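Local atomic coordinates of alpha-1,3-glucanase (Streptomyces thermodiastaticus, PDB entry 7C7D), a protein that hydrolyses the alpha-1,3-glycosidic bonds of alpha-1,3-glucan, as a thermostable glycoside hydrolase of family GH87. Residues A[427-439]-A[471-483]. Residues are numbered along the deposited sequence; the frame is centred on the assembly and turned at random.
Sequences ALGSGIAISNQKF and MGALRVDSYDSAI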
loop_
_atom_site.group_PDB
_atom_site.type_symbol
_atom_site.label_atom_id
_atom_site.label_comp_id
_atom_site.label_asym_id
_atom_site.label_seq_id
_atom_site.Cartn_x
_atom_site.Cartn_y
_atom_site.Cartn_z
ATOM N N ALA A 427 6.353 -6.574 -10.645
ATOM C CA ALA A 427 5.845 -7.708 -11.395
ATOM C C ALA A 427 4.645 -8.317 -10.687
ATOM O O ALA A 427 4.563 -8.350 -9.455
ATOM C CB ALA A 427 6.941 -8.760 -11.564
ATOM N N LEU A 428 3.712 -8.794 -11.492
ATOM C CA LEU A 428 2.511 -9.544 -11.134
ATOM C C LEU A 428 1.309 -8.635 -10.929
ATOM O O LEU A 428 0.218 -9.147 -10.660
ATOM C CB LEU A 428 2.663 -10.523 -9.951
ATOM C CG LEU A 428 3.812 -11.529 -10.084
ATOM C CD1 LEU A 428 3.886 -12.429 -8.861
ATOM C CD2 LEU A 428 3.664 -12.362 -11.346
ATOM N N GLY A 429 1.458 -7.318 -11.078
ATOM C CA GLY A 429 0.326 -6.429 -10.906
ATOM C C GLY A 429 0.355 -5.150 -11.713
ATOM O O GLY A 429 1.205 -4.958 -12.584
ATOM N N SER A 430 -0.609 -4.289 -11.400
ATOM C CA SER A 430 -0.882 -2.999 -12.011
ATOM C C SER A 430 -0.971 -1.966 -10.891
ATOM O O SER A 430 -1.031 -2.308 -9.705
ATOM C CB SER A 430 -2.236 -3.049 -12.736
ATOM O OG SER A 430 -2.186 -3.917 -13.854
ATOM N N GLY A 431 -1.010 -0.684 -11.257
ATOM C CA GLY A 431 -1.351 0.324 -10.262
ATOM C C GLY A 431 -2.722 0.076 -9.660
ATOM O O GLY A 431 -2.879 0.009 -8.439
ATOM N N ILE A 432 -3.736 -0.061 -10.520
ATOM C CA ILE A 432 -5.088 -0.442 -10.132
ATOM C C ILE A 432 -5.524 -1.613 -11.001
ATOM O O ILE A 432 -5.369 -1.575 -12.228
ATOM C CB ILE A 432 -6.084 0.725 -10.296
ATOM C CG1 ILE A 432 -5.771 1.849 -9.310
ATOM C CG2 ILE A 432 -7.524 0.240 -10.133
ATOM C CD1 ILE A 432 -6.549 3.145 -9.559
ATOM N N ALA A 433 -6.090 -2.644 -10.371
ATOM C CA ALA A 433 -6.705 -3.758 -11.077
ATOM C C ALA A 433 -8.169 -3.868 -10.677
ATOM O O ALA A 433 -8.489 -3.924 -9.484
ATOM C CB ALA A 433 -5.983 -5.065 -10.750
ATOM N N ILE A 434 -9.052 -3.882 -11.678
ATOM C CA ILE A 434 -10.481 -4.131 -11.500
ATOM C C ILE A 434 -10.732 -5.487 -12.147
ATOM O O ILE A 434 -10.583 -5.626 -13.367
ATOM C CB ILE A 434 -11.334 -3.032 -12.159
ATOM C CG1 ILE A 434 -10.931 -1.632 -11.666
ATOM C CG2 ILE A 434 -12.837 -3.321 -11.966
ATOM C CD1 ILE A 434 -11.049 -1.426 -10.162
ATOM N N SER A 435 -11.043 -6.507 -11.346
ATOM C CA SER A 435 -10.811 -7.873 -11.794
ATOM C C SER A 435 -11.923 -8.836 -11.398
ATOM O O SER A 435 -12.511 -8.735 -10.315
ATOM C CB SER A 435 -9.495 -8.372 -11.206
ATOM O OG SER A 435 -9.279 -9.716 -11.575
ATOM N N ASN A 436 -12.169 -9.804 -12.288
ATOM C CA ASN A 436 -13.009 -10.967 -12.020
ATOM C C ASN A 436 -12.189 -12.245 -11.816
ATOM O O ASN A 436 -12.680 -13.352 -12.060
ATOM C CB ASN A 436 -14.059 -11.156 -13.118
ATOM C CG ASN A 436 -15.321 -10.348 -12.863
ATOM O OD1 ASN A 436 -15.617 -9.980 -11.723
ATOM N ND2 ASN A 436 -16.085 -10.083 -13.925
ATOM N N GLN A 437 -10.938 -12.114 -11.373
ATOM C CA GLN A 437 -10.128 -13.272 -10.995
ATOM C C GLN A 437 -10.605 -13.774 -9.638
ATOM O O GLN A 437 -10.570 -13.036 -8.648
ATOM C CB GLN A 437 -8.652 -12.881 -10.943
ATOM C CG GLN A 437 -7.713 -14.065 -10.723
ATOM C CD GLN A 437 -6.250 -13.724 -10.952
ATOM O OE1 GLN A 437 -5.887 -12.563 -11.125
ATOM N NE2 GLN A 437 -5.395 -14.745 -10.934
ATOM N N LYS A 438 -11.052 -15.025 -9.586
ATOM C CA LYS A 438 -11.758 -15.477 -8.390
ATOM C C LYS A 438 -10.848 -16.040 -7.303
ATOM O O LYS A 438 -11.123 -15.843 -6.113
ATOM C CB LYS A 438 -12.852 -16.484 -8.755
ATOM C CG LYS A 438 -12.361 -17.803 -9.289
ATOM C CD LYS A 438 -13.545 -18.662 -9.684
ATOM C CE LYS A 438 -13.105 -19.983 -10.272
ATOM N NZ LYS A 438 -14.283 -20.819 -10.610
ATOM N N PHE A 439 -9.781 -16.747 -7.686
ATOM C CA PHE A 439 -8.874 -17.435 -6.762
ATOM C C PHE A 439 -9.496 -18.622 -6.019
ATOM O O PHE A 439 -8.830 -19.646 -5.832
ATOM C CB PHE A 439 -8.214 -16.481 -5.759
ATOM C CG PHE A 439 -7.464 -15.347 -6.395
ATOM C CD1 PHE A 439 -6.194 -15.535 -6.916
ATOM C CD2 PHE A 439 -8.026 -14.086 -6.453
ATOM C CE1 PHE A 439 -5.502 -14.479 -7.495
ATOM C CE2 PHE A 439 -7.340 -13.031 -7.024
ATOM C CZ PHE A 439 -6.078 -13.228 -7.546
ATOM N N MET A 471 1.803 -6.006 -17.685
ATOM C CA MET A 471 0.580 -5.470 -17.122
ATOM C C MET A 471 0.672 -3.951 -17.144
ATOM O O MET A 471 1.737 -3.372 -16.917
ATOM C CB MET A 471 0.353 -5.984 -15.699
ATOM C CG MET A 471 -0.656 -7.128 -15.619
ATOM S SD MET A 471 -0.527 -8.108 -14.115
ATOM C CE MET A 471 1.018 -8.897 -14.375
ATOM N N GLY A 472 -0.457 -3.311 -17.454
ATOM C CA GLY A 472 -0.494 -1.868 -17.550
ATOM C C GLY A 472 -0.728 -1.188 -16.210
ATOM O O GLY A 472 -0.930 -1.822 -15.173
ATOM N N ALA A 473 -0.697 0.147 -16.257
ATOM C CA ALA A 473 -0.919 0.948 -15.059
ATOM C C ALA A 473 -2.296 0.697 -14.460
ATOM O O ALA A 473 -2.436 0.587 -13.234
ATOM C CB ALA A 473 -0.749 2.429 -15.388
ATOM N N LEU A 474 -3.327 0.633 -15.296
ATOM C CA LEU A 474 -4.682 0.388 -14.827
ATOM C C LEU A 474 -5.247 -0.709 -15.706
ATOM O O LEU A 474 -5.270 -0.566 -16.930
ATOM C CB LEU A 474 -5.535 1.660 -14.945
ATOM C CG LEU A 474 -6.916 1.675 -14.291
ATOM C CD1 LEU A 474 -7.340 3.110 -14.032
ATOM C CD2 LEU A 474 -7.951 0.958 -15.138
ATOM N N ARG A 475 -5.693 -1.805 -15.101
ATOM C CA ARG A 475 -6.269 -2.875 -15.897
ATOM C C ARG A 475 -7.677 -3.231 -15.452
ATOM O O ARG A 475 -8.019 -3.163 -14.267
ATOM C CB ARG A 475 -5.383 -4.124 -15.966
ATOM C CG ARG A 475 -5.442 -5.051 -14.779
ATOM C CD ARG A 475 -4.625 -6.318 -15.085
ATOM N NE ARG A 475 -4.798 -7.325 -14.044
ATOM C CZ ARG A 475 -4.130 -7.325 -12.898
ATOM N NH1 ARG A 475 -3.209 -6.401 -12.646
ATOM N NH2 ARG A 475 -4.380 -8.270 -11.998
ATOM N N VAL A 476 -8.488 -3.595 -16.445
ATOM C CA VAL A 476 -9.772 -4.257 -16.248
ATOM C C VAL A 476 -9.604 -5.668 -16.784
ATOM O O VAL A 476 -9.215 -5.855 -17.945
ATOM C CB VAL A 476 -10.923 -3.519 -16.951
ATOM C CG1 VAL A 476 -12.244 -4.236 -16.686
ATOM C CG2 VAL A 476 -10.990 -2.070 -16.486
ATOM N N ASP A 477 -9.879 -6.662 -15.936
ATOM C CA ASP A 477 -9.437 -8.036 -16.164
ATOM C C ASP A 477 -10.621 -8.986 -15.991
ATOM O O ASP A 477 -11.028 -9.293 -14.868
ATOM C CB ASP A 477 -8.318 -8.342 -15.177
ATOM C CG ASP A 477 -7.562 -9.618 -15.492
ATOM O OD1 ASP A 477 -8.075 -10.470 -16.253
ATOM O OD2 ASP A 477 -6.440 -9.771 -14.941
ATOM N N SER A 478 -11.167 -9.470 -17.107
ATOM C CA SER A 478 -12.303 -10.394 -17.091
ATOM C C SER A 478 -11.826 -11.841 -16.911
ATOM O O SER A 478 -12.122 -12.737 -17.706
ATOM C CB SER A 478 -13.075 -10.240 -18.393
ATOM O OG SER A 478 -12.186 -10.431 -19.482
ATOM N N TYR A 479 -11.088 -12.071 -15.820
ATOM C CA TYR A 479 -10.268 -13.276 -15.717
ATOM C C TYR A 479 -11.114 -14.549 -15.721
ATOM O O TYR A 479 -10.929 -15.430 -16.569
ATOM C CB TYR A 479 -9.381 -13.178 -14.476
ATOM C CG TYR A 479 -8.268 -14.203 -14.411
ATOM C CD1 TYR A 479 -8.542 -15.553 -14.202
ATOM C CD2 TYR A 479 -6.938 -13.820 -14.537
ATOM C CE1 TYR A 479 -7.531 -16.488 -14.139
ATOM C CE2 TYR A 479 -5.915 -14.756 -14.468
ATOM C CZ TYR A 479 -6.224 -16.088 -14.272
ATOM O OH TYR A 479 -5.230 -17.041 -14.200
ATOM N N ASP A 480 -12.035 -14.682 -14.770
ATOM C CA ASP A 480 -12.867 -15.878 -14.697
ATOM C C ASP A 480 -14.294 -15.666 -15.179
ATOM O O ASP A 480 -15.049 -16.642 -15.277
ATOM C CB ASP A 480 -12.861 -16.466 -13.277
ATOM C CG ASP A 480 -11.535 -17.124 -12.935
ATOM O OD1 ASP A 480 -11.160 -18.099 -13.627
ATOM O OD2 ASP A 480 -10.861 -16.651 -11.995
ATOM N N SER A 481 -14.679 -14.431 -15.498
ATOM C CA SER A 481 -16.007 -14.155 -16.026
ATOM C C SER A 481 -16.004 -12.771 -16.660
ATOM O O SER A 481 -15.151 -11.933 -16.364
ATOM C CB SER A 481 -17.091 -14.265 -14.944
ATOM O OG SER A 481 -16.925 -13.276 -13.942
ATOM N N ALA A 482 -16.969 -12.552 -17.548
ATOM C CA ALA A 482 -17.100 -11.290 -18.259
ATOM C C ALA A 482 -17.474 -10.160 -17.301
ATOM O O ALA A 482 -18.050 -10.372 -16.231
ATOM C CB ALA A 482 -18.177 -11.417 -19.331
ATOM N N ILE A 483 -17.138 -8.937 -17.704
ATOM C CA ILE A 483 -17.458 -7.755 -16.907
ATOM C C ILE A 483 -18.953 -7.472 -17.042
ATOM O O ILE A 483 -19.412 -6.990 -18.082
ATOM C CB ILE A 483 -16.627 -6.542 -17.335
ATOM C CG1 ILE A 483 -15.126 -6.881 -17.379
ATOM C CG2 ILE A 483 -16.921 -5.355 -16.432
ATOM C CD1 ILE A 483 -14.495 -7.256 -16.051
HETATM O O HOH W 1 -2.444 -9.077 -10.077
HETATM O O HOH W 2 -6.707 -10.195 -12.225
HETATM O O HOH W 3 -15.410 -14.310 -11.915
HETATM O O HOH W 4 -8.944 -17.644 -10.313
#
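I432 and L474 open a run of four bridged pairs in which strands 432-435 and 474-477 lie parallel, as successive rungs of the right-handed beta-helix of the pectate lyase-like fold. The packing is tight between the rungs: R475 N bonds to I432 O at 2.9 Å, R475 O receives I434 N, and D477 repeats the pattern with I434 and N436. I432, I434, L474 and V476 face the buried interior, where strands 449-458 and 486-495 meet them.

The other face carries A433 and the polar S435, R475 and D477. R475 CG sits between backbone N and carbonyl carbon (chi1 80°), and the extended chain beyond swings the guanidinium across to the neighbouring rung, with A433 CB against one face, offset toward the rim. In the guanidinium plane R475 NH1 gives a hydrogen to S430 OG at 2.9 Å, and that hydroxyl passes its own to G472 O; N405 also accepts from NH1. R475 NE forms a salt bridge with D477 OD2 at 3.1 Å, while D477 OD1 takes G507 N. Water 2 joins S435 OG, Q437 OE1, R475 NH2 and D477 OD2. With an alanine in place of this arginine, S430 OG would probably lose its donor and D477 OD2 its ion-pair mate.

From Q437 and Y479 onward the contact is looser and partly exposed. The Q437 amide lies flat on the Y479 ring, their planes 4° apart and Q437 CD 3.6 Å above it. Beyond, D480 OD1 turns to Q510, and D480 OD2 takes K438 N on its anti lone pair at 2.9 Å, with water 4 donating to the same oxygen.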